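Local atomic coordinates of DNA alpha-glucosyltransferase (Enterobacteria phage T4, PDB entry 1XV5), a protein that belongs to the GT-B clan of glycosyltransferases, with two Rossmann-like domains facing each other across a cleft that holds uridine-5'-diphosphate in this model. Residues Thr18-Glu23 with Tyr173-Pro178; Pro177-Val182 with Leu306-Leu311; Phe332-Thr337 with Leu382-Asp387. All blocks are in the same frame, centred on the assembly; numbering follows the deposited sequence.

Interaction 1: Thr18-Glu23 with Tyr173-Pro178; sequences TKFSLE and YNFQPP. With UDP (uridine-5'-diphosphate), chain C.
F20, on helix 17-30 in the N-terminal Rossmann-like domain of this GT-B fold, leans on F175, P177 and P178, just where the chain leaves strand 172-174 at the margin of that domain's parallel sheet. The aromatic pair is an offset edge-to-face contact: F175 turns its edge toward the face of F20, with centroids 5.8 Å apart and planes at 69°. The two rings come closest at F20 CE1 and F175 CE1, 4.0 Å apart. Y113, from strand 109-114, meets both rings and extends the aromatic cluster.

The apolar contacts are with the two prolines. P178 CD sits near the plane of the F20 ring, at its edge and 3.5 Å from F20 CE1, while P177 comes in obliquely with its CA 4.0 Å from F20 CD1. With CG anti to the backbone N (chi1 175°), F20 swings its ring off the helix and onto this proline pair.

No hydrogen bond crosses between the two segments; the polar chemistry runs along the helix. K19 NZ makes a salt bridge of 2.8 Å to the anti lone pair of E23 OE1, and E23 OE2 accepts from the backbone N of D180, so the carboxylate is held through both oxygens. The aliphatic part of K19 lies beside the UDP ribose, CG 3.6 Å from O3'. Nearer the backbone of the glutamate, E23 CB packs 3.5 Å from P178 O.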
loop_
_atom_site.group_PDB
_atom_site.type_symbol
_atom_site.label_atom_id
_atom_site.label_comp_id
_atom_site.label_asym_id
_atom_site.label_seq_id
_atom_site.Cartn_x
_atom_site.Cartn_y
_atom_site.Cartn_z
ATOM N N THR A 18 6.813 0.463 -3.405
ATOM C CA THR A 18 7.336 -0.315 -4.516
ATOM C C THR A 18 6.174 -0.715 -5.422
ATOM O O THR A 18 6.254 -0.591 -6.643
ATOM C CB THR A 18 8.070 -1.570 -4.006
ATOM O OG1 THR A 18 9.311 -1.171 -3.410
ATOM C CG2 THR A 18 8.339 -2.546 -5.144
ATOM N N LYS A 19 5.093 -1.188 -4.812
ATOM C CA LYS A 19 3.909 -1.593 -5.561
ATOM C C LYS A 19 3.389 -0.423 -6.399
ATOM O O LYS A 19 3.109 -0.570 -7.588
ATOM C CB LYS A 19 2.821 -2.065 -4.595
ATOM C CG LYS A 19 1.521 -2.473 -5.267
ATOM C CD LYS A 19 1.735 -3.586 -6.278
ATOM C CE LYS A 19 0.400 -4.095 -6.800
ATOM N NZ LYS A 19 0.561 -5.082 -7.890
ATOM N N PHE A 20 3.255 0.737 -5.765
ATOM C CA PHE A 20 2.779 1.926 -6.459
ATOM C C PHE A 20 3.700 2.249 -7.632
ATOM O O PHE A 20 3.242 2.491 -8.744
ATOM C CB PHE A 20 2.745 3.122 -5.505
ATOM C CG PHE A 20 2.385 4.418 -6.173
ATOM C CD1 PHE A 20 1.058 4.748 -6.416
ATOM C CD2 PHE A 20 3.382 5.307 -6.572
ATOM C CE1 PHE A 20 0.722 5.942 -7.045
ATOM C CE2 PHE A 20 3.058 6.510 -7.206
ATOM C CZ PHE A 20 1.729 6.830 -7.441
ATOM N N SER A 21 5.004 2.249 -7.372
ATOM C CA SER A 21 5.973 2.562 -8.415
ATOM C C SER A 21 5.872 1.625 -9.615
ATOM O O SER A 21 6.012 2.059 -10.757
ATOM C CB SER A 21 7.390 2.529 -7.836
ATOM O OG SER A 21 7.552 3.552 -6.864
ATOM N N LEU A 22 5.622 0.344 -9.359
ATOM C CA LEU A 22 5.509 -0.626 -10.441
ATOM C C LEU A 22 4.205 -0.447 -11.212
ATOM O O LEU A 22 4.182 -0.548 -12.440
ATOM C CB LEU A 22 5.612 -2.049 -9.883
ATOM C CG LEU A 22 6.946 -2.374 -9.194
ATOM C CD1 LEU A 22 6.930 -3.804 -8.670
ATOM C CD2 LEU A 22 8.091 -2.185 -10.179
ATOM N N GLU A 23 3.118 -0.177 -10.493
ATOM C CA GLU A 23 1.822 0.034 -11.131
ATOM C C GLU A 23 1.866 1.335 -11.927
ATOM O O GLU A 23 1.253 1.448 -12.989
ATOM C CB GLU A 23 0.715 0.101 -10.071
ATOM C CG GLU A 23 0.459 -1.228 -9.384
ATOM C CD GLU A 23 -0.261 -2.221 -10.281
ATOM O OE1 GLU A 23 -0.205 -3.433 -9.991
ATOM O OE2 GLU A 23 -0.895 -1.793 -11.269
ATOM N N TYR A 173 -1.993 18.008 -3.649
ATOM C CA TYR A 173 -3.161 17.360 -4.226
ATOM C C TYR A 173 -3.387 15.991 -3.612
ATOM O O TYR A 173 -2.443 15.306 -3.226
ATOM C CB TYR A 173 -2.973 17.194 -5.730
ATOM C CG TYR A 173 -2.785 18.492 -6.471
ATOM C CD1 TYR A 173 -3.878 19.288 -6.811
ATOM C CD2 TYR A 173 -1.510 18.931 -6.827
ATOM C CE1 TYR A 173 -3.707 20.489 -7.490
ATOM C CE2 TYR A 173 -1.328 20.131 -7.506
ATOM C CZ TYR A 173 -2.431 20.904 -7.834
ATOM O OH TYR A 173 -2.254 22.089 -8.511
ATOM N N ASN A 174 -4.645 15.583 -3.532
ATOM C CA ASN A 174 -4.948 14.273 -2.992
ATOM C C ASN A 174 -4.775 13.250 -4.105
ATOM O O ASN A 174 -4.925 13.573 -5.284
ATOM C CB ASN A 174 -6.382 14.224 -2.478
ATOM C CG ASN A 174 -6.729 12.883 -1.873
ATOM O OD1 ASN A 174 -7.370 12.044 -2.510
ATOM N ND2 ASN A 174 -6.293 12.666 -0.637
ATOM N N PHE A 175 -4.453 12.017 -3.730
ATOM C CA PHE A 175 -4.294 10.946 -4.700
ATOM C C PHE A 175 -4.625 9.624 -4.027
ATOM O O PHE A 175 -4.633 9.529 -2.796
ATOM C CB PHE A 175 -2.854 10.895 -5.230
ATOM C CG PHE A 175 -1.913 10.080 -4.374
ATOM C CD1 PHE A 175 -1.586 8.772 -4.726
ATOM C CD2 PHE A 175 -1.364 10.619 -3.216
ATOM C CE1 PHE A 175 -0.720 8.009 -3.938
ATOM C CE2 PHE A 175 -0.498 9.870 -2.418
ATOM C CZ PHE A 175 -0.174 8.559 -2.781
ATOM N N GLN A 176 -4.920 8.619 -4.843
ATOM C CA GLN A 176 -5.192 7.272 -4.355
ATOM C C GLN A 176 -4.128 6.409 -5.014
ATOM O O GLN A 176 -3.764 6.654 -6.163
ATOM C CB GLN A 176 -6.552 6.759 -4.829
ATOM C CG GLN A 176 -7.750 7.523 -4.336
ATOM C CD GLN A 176 -9.016 7.056 -5.027
ATOM O OE1 GLN A 176 -9.517 5.955 -4.770
ATOM N NE2 GLN A 176 -9.530 7.885 -5.925
ATOM N N PRO A 177 -3.605 5.402 -4.298
ATOM C CA PRO A 177 -2.579 4.511 -4.863
ATOM C C PRO A 177 -3.315 3.482 -5.733
ATOM O O PRO A 177 -3.942 2.554 -5.215
ATOM C CB PRO A 177 -1.938 3.902 -3.621
ATOM C CG PRO A 177 -3.084 3.825 -2.655
ATOM C CD PRO A 177 -3.818 5.132 -2.862
ATOM N N PRO A 178 -3.238 3.629 -7.068
ATOM C CA PRO A 178 -3.908 2.734 -8.013
ATOM C C PRO A 178 -3.239 1.412 -8.338
ATOM O O PRO A 178 -2.028 1.254 -8.215
ATOM C CB PRO A 178 -4.044 3.591 -9.282
ATOM C CG PRO A 178 -3.410 4.955 -8.927
ATOM C CD PRO A 178 -2.468 4.641 -7.804
HETATM N N1 UDP C . 3.369 -7.194 0.102
HETATM C C2 UDP C . 4.067 -8.261 -0.426
HETATM N N3 UDP C . 4.708 -9.047 0.498
HETATM C C4 UDP C . 4.712 -8.878 1.871
HETATM C C5 UDP C . 3.956 -7.756 2.337
HETATM C C6 UDP C . 3.328 -6.970 1.457
HETATM O O2 UDP C . 4.106 -8.498 -1.623
HETATM O O4 UDP C . 5.336 -9.670 2.576
HETATM C "C1'" UDP C . 2.681 -6.302 -0.838
HETATM C "C2'" UDP C . 1.173 -6.203 -0.638
HETATM O "O2'" UDP C . 0.508 -7.300 -1.228
HETATM C "C3'" UDP C . 0.902 -4.867 -1.316
HETATM C "C4'" UDP C . 2.094 -4.035 -0.846
HETATM O "O4'" UDP C . 3.165 -4.993 -0.630
HETATM O "O3'" UDP C . 0.953 -5.036 -2.733
HETATM C "C5'" UDP C . 1.862 -3.244 0.426
HETATM O "O5'" UDP C . 1.109 -2.073 0.134
HETATM P PA UDP C . -0.114 -1.585 1.035
HETATM O O1A UDP C . -0.609 -0.350 0.392
HETATM O O2A UDP C . -1.048 -2.725 1.234
HETATM O O3A UDP C . 0.528 -1.233 2.499
HETATM P PB UDP C . 1.993 -0.641 2.936
HETATM O O1B UDP C . 1.764 0.229 4.118
HETATM O O2B UDP C . 2.928 -1.782 3.050
HETATM O O3B UDP C . 2.436 0.270 1.713
#

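Interaction 2: Pro177-Val182 with Leu306-Leu311; sequences PPMDIV and LEYTHL. With UDP (uridine-5'-diphosphate), chain C.
The N-terminal end of helix 308-316 holds the alpha-phosphate of UDP in the cleft of the GT-B fold, and its residues Y308 and L311 pack against P177, P178, M179 and I181 of the linker between the two domains. Two successive backbone amides meet the phosphate: Y308 N donates to UDP O1A (3.0 Å, 160° at the hydrogen) and T309 N to UDP O2A (3.0 Å). With E307 at the N-cap, the helix dipole would probably favour the negative charge here.

Behind that grip, the Y308 ring points at the linker. Its OH donates to P178 O at 2.7 Å, approaching from above the carbonyl plane, 36° out of it. Seen from the ring, P178 O lies at the edge and near the plane, and M179 CB takes another part of the same edge, 3.7 Å from Y308 CE2. P177 CB touches CE1 on the other flank of the ring, while P177 CG rests 3.3 Å from L306 O.

M179 runs extended as far as SD and then bends (chi3 95°), which brings CE to 3.9 Å from L311 CB. I181 CD1 makes a looser contact with L311 CD2. Within segment 306-311, L306 CD2 lies over the centre of one face of the H310 ring, and H310 ND1 accepts E307 N in the ring plane at 2.8 Å.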
loop_
_atom_site.group_PDB
_atom_site.type_symbol
_atom_site.label_atom_id
_atom_site.label_comp_id
_atom_site.label_asym_id
_atom_site.label_seq_id
_atom_site.Cartn_x
_atom_site.Cartn_y
_atom_site.Cartn_z
ATOM N N PRO A 177 -3.605 5.402 -4.298
ATOM C CA PRO A 177 -2.579 4.511 -4.863
ATOM C C PRO A 177 -3.315 3.482 -5.733
ATOM O O PRO A 177 -3.942 2.554 -5.215
ATOM C CB PRO A 177 -1.938 3.902 -3.621
ATOM C CG PRO A 177 -3.084 3.825 -2.655
ATOM C CD PRO A 177 -3.818 5.132 -2.862
ATOM N N PRO A 178 -3.238 3.629 -7.068
ATOM C CA PRO A 178 -3.908 2.734 -8.013
ATOM C C PRO A 178 -3.239 1.412 -8.338
ATOM O O PRO A 178 -2.028 1.254 -8.215
ATOM C CB PRO A 178 -4.044 3.591 -9.282
ATOM C CG PRO A 178 -3.410 4.955 -8.927
ATOM C CD PRO A 178 -2.468 4.641 -7.804
ATOM N N MET A 179 -4.060 0.468 -8.780
ATOM C CA MET A 179 -3.591 -0.846 -9.183
ATOM C C MET A 179 -4.416 -1.268 -10.387
ATOM O O MET A 179 -5.582 -0.891 -10.499
ATOM C CB MET A 179 -3.793 -1.857 -8.054
ATOM C CG MET A 179 -3.349 -3.261 -8.399
ATOM S SD MET A 179 -3.483 -4.362 -6.982
ATOM C CE MET A 179 -5.110 -5.083 -7.269
ATOM N N ASP A 180 -3.812 -2.021 -11.302
ATOM C CA ASP A 180 -4.557 -2.504 -12.452
ATOM C C ASP A 180 -5.321 -3.702 -11.897
ATOM O O ASP A 180 -4.819 -4.831 -11.880
ATOM C CB ASP A 180 -3.623 -2.965 -13.572
ATOM C CG ASP A 180 -4.376 -3.322 -14.841
ATOM O OD1 ASP A 180 -5.567 -3.688 -14.740
ATOM O OD2 ASP A 180 -3.778 -3.247 -15.937
ATOM N N ILE A 181 -6.530 -3.438 -11.420
ATOM C CA ILE A 181 -7.381 -4.462 -10.832
ATOM C C ILE A 181 -7.850 -5.493 -11.859
ATOM O O ILE A 181 -8.008 -6.675 -11.542
ATOM C CB ILE A 181 -8.580 -3.782 -10.137
ATOM C CG1 ILE A 181 -8.072 -3.064 -8.881
ATOM C CG2 ILE A 181 -9.661 -4.803 -9.804
ATOM C CD1 ILE A 181 -9.070 -2.124 -8.234
ATOM N N VAL A 182 -8.059 -5.041 -13.088
ATOM C CA VAL A 182 -8.491 -5.921 -14.164
ATOM C C VAL A 182 -7.413 -6.971 -14.433
ATOM O O VAL A 182 -7.703 -8.158 -14.574
ATOM C CB VAL A 182 -8.738 -5.119 -15.462
ATOM C CG1 VAL A 182 -9.147 -6.057 -16.588
ATOM C CG2 VAL A 182 -9.808 -4.066 -15.224
ATOM N N LEU A 306 -7.645 3.486 -0.434
ATOM C CA LEU A 306 -7.686 2.161 0.165
ATOM C C LEU A 306 -6.225 1.782 -0.048
ATOM O O LEU A 306 -5.500 2.487 -0.763
ATOM C CB LEU A 306 -8.587 1.195 -0.610
ATOM C CG LEU A 306 -10.069 1.201 -0.233
ATOM C CD1 LEU A 306 -10.830 0.269 -1.168
ATOM C CD2 LEU A 306 -10.236 0.762 1.228
ATOM N N GLU A 307 -5.785 0.697 0.569
ATOM C CA GLU A 307 -4.406 0.251 0.421
ATOM C C GLU A 307 -4.338 -0.870 -0.603
ATOM O O GLU A 307 -5.366 -1.426 -0.997
ATOM C CB GLU A 307 -3.876 -0.234 1.767
ATOM C CG GLU A 307 -3.856 0.858 2.808
ATOM C CD GLU A 307 -3.386 0.368 4.155
ATOM O OE1 GLU A 307 -4.202 -0.212 4.903
ATOM O OE2 GLU A 307 -2.191 0.553 4.453
ATOM N N TYR A 308 -3.132 -1.200 -1.047
ATOM C CA TYR A 308 -2.993 -2.261 -2.031
ATOM C C TYR A 308 -3.544 -3.595 -1.555
ATOM O O TYR A 308 -4.175 -4.307 -2.329
ATOM C CB TYR A 308 -1.535 -2.396 -2.469
ATOM C CG TYR A 308 -1.160 -1.321 -3.460
ATOM C CD1 TYR A 308 -0.266 -0.308 -3.124
ATOM C CD2 TYR A 308 -1.769 -1.273 -4.717
ATOM C CE1 TYR A 308 0.007 0.734 -4.016
ATOM C CE2 TYR A 308 -1.505 -0.240 -5.608
ATOM C CZ TYR A 308 -0.621 0.758 -5.254
ATOM O OH TYR A 308 -0.386 1.790 -6.136
ATOM N N THR A 309 -3.327 -3.940 -0.287
ATOM C CA THR A 309 -3.859 -5.204 0.200
ATOM C C THR A 309 -5.385 -5.205 0.131
ATOM O O THR A 309 -5.992 -6.257 -0.032
ATOM C CB THR A 309 -3.392 -5.523 1.640
ATOM O OG1 THR A 309 -3.569 -4.377 2.478
ATOM C CG2 THR A 309 -1.918 -5.935 1.636
ATOM N N HIS A 310 -6.007 -4.033 0.258
ATOM C CA HIS A 310 -7.470 -3.940 0.149
ATOM C C HIS A 310 -7.854 -4.341 -1.277
ATOM O O HIS A 310 -8.695 -5.212 -1.506
ATOM C CB HIS A 310 -7.960 -2.499 0.343
ATOM C CG HIS A 310 -8.032 -2.047 1.768
ATOM N ND1 HIS A 310 -7.381 -0.918 2.215
ATOM C CD2 HIS A 310 -8.753 -2.509 2.818
ATOM C CE1 HIS A 310 -7.704 -0.699 3.478
ATOM N NE2 HIS A 310 -8.534 -1.650 3.867
ATOM N N LEU A 311 -7.230 -3.671 -2.237
ATOM C CA LEU A 311 -7.515 -3.908 -3.645
ATOM C C LEU A 311 -7.220 -5.329 -4.096
ATOM O O LEU A 311 -7.955 -5.898 -4.902
ATOM C CB LEU A 311 -6.727 -2.916 -4.504
ATOM C CG LEU A 311 -6.878 -1.435 -4.134
ATOM C CD1 LEU A 311 -6.142 -0.589 -5.166
ATOM C CD2 LEU A 311 -8.363 -1.039 -4.077
HETATM N N1 UDP C . 3.369 -7.194 0.102
HETATM C C2 UDP C . 4.067 -8.261 -0.426
HETATM N N3 UDP C . 4.708 -9.047 0.498
HETATM C C4 UDP C . 4.712 -8.878 1.871
HETATM C C5 UDP C . 3.956 -7.756 2.337
HETATM C C6 UDP C . 3.328 -6.970 1.457
HETATM O O2 UDP C . 4.106 -8.498 -1.623
HETATM O O4 UDP C . 5.336 -9.670 2.576
HETATM C "C1'" UDP C . 2.681 -6.302 -0.838
HETATM C "C2'" UDP C . 1.173 -6.203 -0.638
HETATM O "O2'" UDP C . 0.508 -7.300 -1.228
HETATM C "C3'" UDP C . 0.902 -4.867 -1.316
HETATM C "C4'" UDP C . 2.094 -4.035 -0.846
HETATM O "O4'" UDP C . 3.165 -4.993 -0.630
HETATM O "O3'" UDP C . 0.953 -5.036 -2.733
HETATM C "C5'" UDP C . 1.862 -3.244 0.426
HETATM O "O5'" UDP C . 1.109 -2.073 0.134
HETATM P PA UDP C . -0.114 -1.585 1.035
HETATM O O1A UDP C . -0.609 -0.350 0.392
HETATM O O2A UDP C . -1.048 -2.725 1.234
HETATM O O3A UDP C . 0.528 -1.233 2.499
HETATM P PB UDP C . 1.993 -0.641 2.936
HETATM O O1B UDP C . 1.764 0.229 4.118
HETATM O O2B UDP C . 2.928 -1.782 3.050
HETATM O O3B UDP C . 2.436 0.270 1.713
#

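Interaction 3: Phe332-Thr337 with Leu382-Asp387; sequences FRVDNT and LYQHQD. With EDO (1,2-ethanediol), chain F.
R333 grips a single backbone oxygen of helix 368-386, Q384 O, side-on with two nitrogens: R333 NE and R333 NH2 each stand 2.9 Å from it. The oxygen lies close to the guanidinium plane. NE approaches nearly along the C=O axis and NH2 in the carbonyl plane, and both bonds are bent, the NE one to 145° at the hydrogen, as two N-H groups converging on one atom require. The arginine chain is extended up to a bend at chi3 (63°), which turns the guanidinium edge toward the helix. NH2 has a further bond, 2.9 Å to O1 of 1,2-ethanediol, probably picked up from the crystallisation liquor, and F390 makes a cation-pi contact with the same group.

In the GT-B fold, loop 332-337 precedes strand 347-349, the last strand of the second domain's parallel sheet. The helix it touches leads to D387, the N-cap of helix 388-399, which packs back on the first domain.

The aromatic contact is rim to rim. F332 and H385 have centroids 5.9 Å apart and planes at 25°, neither ring covering the other, with F332 CD1 3.5 Å from H385 CD2. F332 CZ also meets Q384 CB at 3.9 Å, while V334 CB lies over one face of the phenyl ring, displaced toward its rim, and F381 stacks on the ring. Inside the loop, D335 OD1 accepts T337 N at 3.1 Å, closing an Asx turn.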
loop_
_atom_site.group_PDB
_atom_site.type_symbol
_atom_site.label_atom_id
_atom_site.label_comp_id
_atom_site.label_asym_id
_atom_site.label_seq_id
_atom_site.Cartn_x
_atom_site.Cartn_y
_atom_site.Cartn_z
ATOM N N PHE A 332 -15.989 7.121 -1.622
ATOM C CA PHE A 332 -15.989 6.488 -2.942
ATOM C C PHE A 332 -15.524 7.493 -3.996
ATOM O O PHE A 332 -15.994 8.626 -4.038
ATOM C CB PHE A 332 -17.418 6.002 -3.233
ATOM C CG PHE A 332 -17.553 5.121 -4.445
ATOM C CD1 PHE A 332 -16.509 4.302 -4.871
ATOM C CD2 PHE A 332 -18.770 5.052 -5.117
ATOM C CE1 PHE A 332 -16.679 3.424 -5.946
ATOM C CE2 PHE A 332 -18.954 4.183 -6.187
ATOM C CZ PHE A 332 -17.906 3.364 -6.605
ATOM N N ARG A 333 -14.591 7.077 -4.847
ATOM C CA ARG A 333 -14.067 7.961 -5.888
ATOM C C ARG A 333 -15.173 8.510 -6.790
ATOM O O ARG A 333 -15.140 9.671 -7.201
ATOM C CB ARG A 333 -13.054 7.203 -6.751
ATOM C CG ARG A 333 -12.300 8.069 -7.773
ATOM C CD ARG A 333 -11.511 7.196 -8.754
ATOM N NE ARG A 333 -12.409 6.358 -9.546
ATOM C CZ ARG A 333 -13.068 6.773 -10.623
ATOM N NH1 ARG A 333 -12.923 8.019 -11.059
ATOM N NH2 ARG A 333 -13.903 5.951 -11.242
ATOM N N VAL A 334 -16.160 7.668 -7.080
ATOM C CA VAL A 334 -17.245 8.043 -7.978
ATOM C C VAL A 334 -18.214 9.112 -7.488
ATOM O O VAL A 334 -18.452 10.092 -8.194
ATOM C CB VAL A 334 -18.053 6.797 -8.406
ATOM C CG1 VAL A 334 -19.237 7.211 -9.277
ATOM C CG2 VAL A 334 -17.150 5.838 -9.174
ATOM N N ASP A 335 -18.782 8.943 -6.298
ATOM C CA ASP A 335 -19.737 9.938 -5.817
ATOM C C ASP A 335 -19.421 10.575 -4.466
ATOM O O ASP A 335 -20.234 11.321 -3.924
ATOM C CB ASP A 335 -21.144 9.342 -5.793
ATOM C CG ASP A 335 -21.243 8.127 -4.907
ATOM O OD1 ASP A 335 -20.386 7.971 -4.017
ATOM O OD2 ASP A 335 -22.188 7.337 -5.096
ATOM N N ASN A 336 -18.247 10.268 -3.922
ATOM C CA ASN A 336 -17.792 10.848 -2.658
ATOM C C ASN A 336 -18.599 10.477 -1.411
ATOM O O ASN A 336 -18.603 11.216 -0.424
ATOM C CB ASN A 336 -17.730 12.371 -2.807
ATOM C CG ASN A 336 -16.691 13.006 -1.904
ATOM O OD1 ASN A 336 -15.584 12.488 -1.758
ATOM N ND2 ASN A 336 -17.035 14.148 -1.310
ATOM N N THR A 337 -19.284 9.339 -1.458
ATOM C CA THR A 337 -20.064 8.873 -0.314
ATOM C C THR A 337 -19.246 7.800 0.407
ATOM O O THR A 337 -18.368 7.176 -0.190
ATOM C CB THR A 337 -21.410 8.268 -0.759
ATOM O OG1 THR A 337 -21.171 7.206 -1.684
ATOM C CG2 THR A 337 -22.277 9.325 -1.436
ATOM N N LEU A 382 -14.522 -2.067 -6.185
ATOM C CA LEU A 382 -13.131 -1.689 -5.995
ATOM C C LEU A 382 -12.510 -1.218 -7.306
ATOM O O LEU A 382 -11.667 -0.326 -7.312
ATOM C CB LEU A 382 -12.356 -2.865 -5.397
ATOM C CG LEU A 382 -12.844 -3.231 -3.986
ATOM C CD1 LEU A 382 -12.116 -4.472 -3.490
ATOM C CD2 LEU A 382 -12.616 -2.057 -3.032
ATOM N N TYR A 383 -12.934 -1.816 -8.414
ATOM C CA TYR A 383 -12.442 -1.415 -9.730
ATOM C C TYR A 383 -12.843 0.046 -9.970
ATOM O O TYR A 383 -12.017 0.890 -10.332
ATOM C CB TYR A 383 -13.067 -2.307 -10.803
ATOM C CG TYR A 383 -12.945 -1.760 -12.205
ATOM C CD1 TYR A 383 -11.720 -1.756 -12.871
ATOM C CD2 TYR A 383 -14.054 -1.225 -12.859
ATOM C CE1 TYR A 383 -11.601 -1.229 -14.157
ATOM C CE2 TYR A 383 -13.946 -0.693 -14.144
ATOM C CZ TYR A 383 -12.718 -0.701 -14.785
ATOM O OH TYR A 383 -12.608 -0.192 -16.060
ATOM N N GLN A 384 -14.123 0.339 -9.759
ATOM C CA GLN A 384 -14.637 1.691 -9.943
ATOM C C GLN A 384 -13.958 2.674 -8.996
ATOM O O GLN A 384 -13.715 3.827 -9.345
ATOM C CB GLN A 384 -16.151 1.721 -9.699
ATOM C CG GLN A 384 -16.965 1.051 -10.795
ATOM C CD GLN A 384 -16.951 1.843 -12.090
ATOM O OE1 GLN A 384 -17.226 1.308 -13.165
ATOM N NE2 GLN A 384 -16.639 3.129 -11.992
ATOM N N HIS A 385 -13.637 2.211 -7.795
ATOM C CA HIS A 385 -13.022 3.091 -6.819
ATOM C C HIS A 385 -11.550 3.406 -7.006
ATOM O O HIS A 385 -11.146 4.557 -6.843
ATOM C CB HIS A 385 -13.208 2.536 -5.407
ATOM C CG HIS A 385 -12.704 3.455 -4.336
ATOM N ND1 HIS A 385 -11.612 3.158 -3.548
ATOM C CD2 HIS A 385 -13.113 4.688 -3.961
ATOM C CE1 HIS A 385 -11.371 4.172 -2.735
ATOM N NE2 HIS A 385 -12.269 5.113 -2.966
ATOM N N GLN A 386 -10.748 2.410 -7.370
ATOM C CA GLN A 386 -9.312 2.661 -7.449
ATOM C C GLN A 386 -8.499 1.993 -8.559
ATOM O O GLN A 386 -7.292 1.797 -8.402
ATOM C CB GLN A 386 -8.712 2.311 -6.074
ATOM C CG GLN A 386 -7.530 3.159 -5.634
ATOM C CD GLN A 386 -7.338 3.134 -4.125
ATOM O OE1 GLN A 386 -8.247 3.492 -3.367
ATOM N NE2 GLN A 386 -6.156 2.712 -3.679
ATOM N N ASP A 387 -9.127 1.647 -9.681
ATOM C CA ASP A 387 -8.362 1.031 -10.767
ATOM C C ASP A 387 -7.431 2.080 -11.383
ATOM O O ASP A 387 -7.767 3.262 -11.435
ATOM C CB ASP A 387 -9.279 0.492 -11.864
ATOM C CG ASP A 387 -8.517 -0.299 -12.921
ATOM O OD1 ASP A 387 -8.115 -1.448 -12.636
ATOM O OD2 ASP A 387 -8.305 0.233 -14.034
HETATM C C1 EDO F . -15.229 7.480 -14.117
HETATM O O1 EDO F . -15.904 7.194 -12.881
HETATM C C2 EDO F . -14.140 8.545 -13.942
HETATM O O2 EDO F . -14.696 9.841 -13.664
#

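Interactions 1 and 2 are both buried, about 8 Å from the chain centre to the centre of each, share P177 and P178 and touch UDP; interaction 3 is partly exposed, its centre about 17 Å from that of the chain. The chemistry changes accordingly. Interaction 1 packs aromatic rings and prolines where the first domain passes into the linker, interaction 2 joins that linker to the phosphate-binding helix through a tyrosine hydroxyl, and interaction 3 relies on an arginine gripping a helix carbonyl. K19 CG packs 3.4 Å from Y308 CG, joining interactions 1 and 2. Segment 382-387 reaches the linker twice, through Q386 NE2 to P177 O, 2.7 Å, and D387 OD1 to I181 N, 2.8 Å.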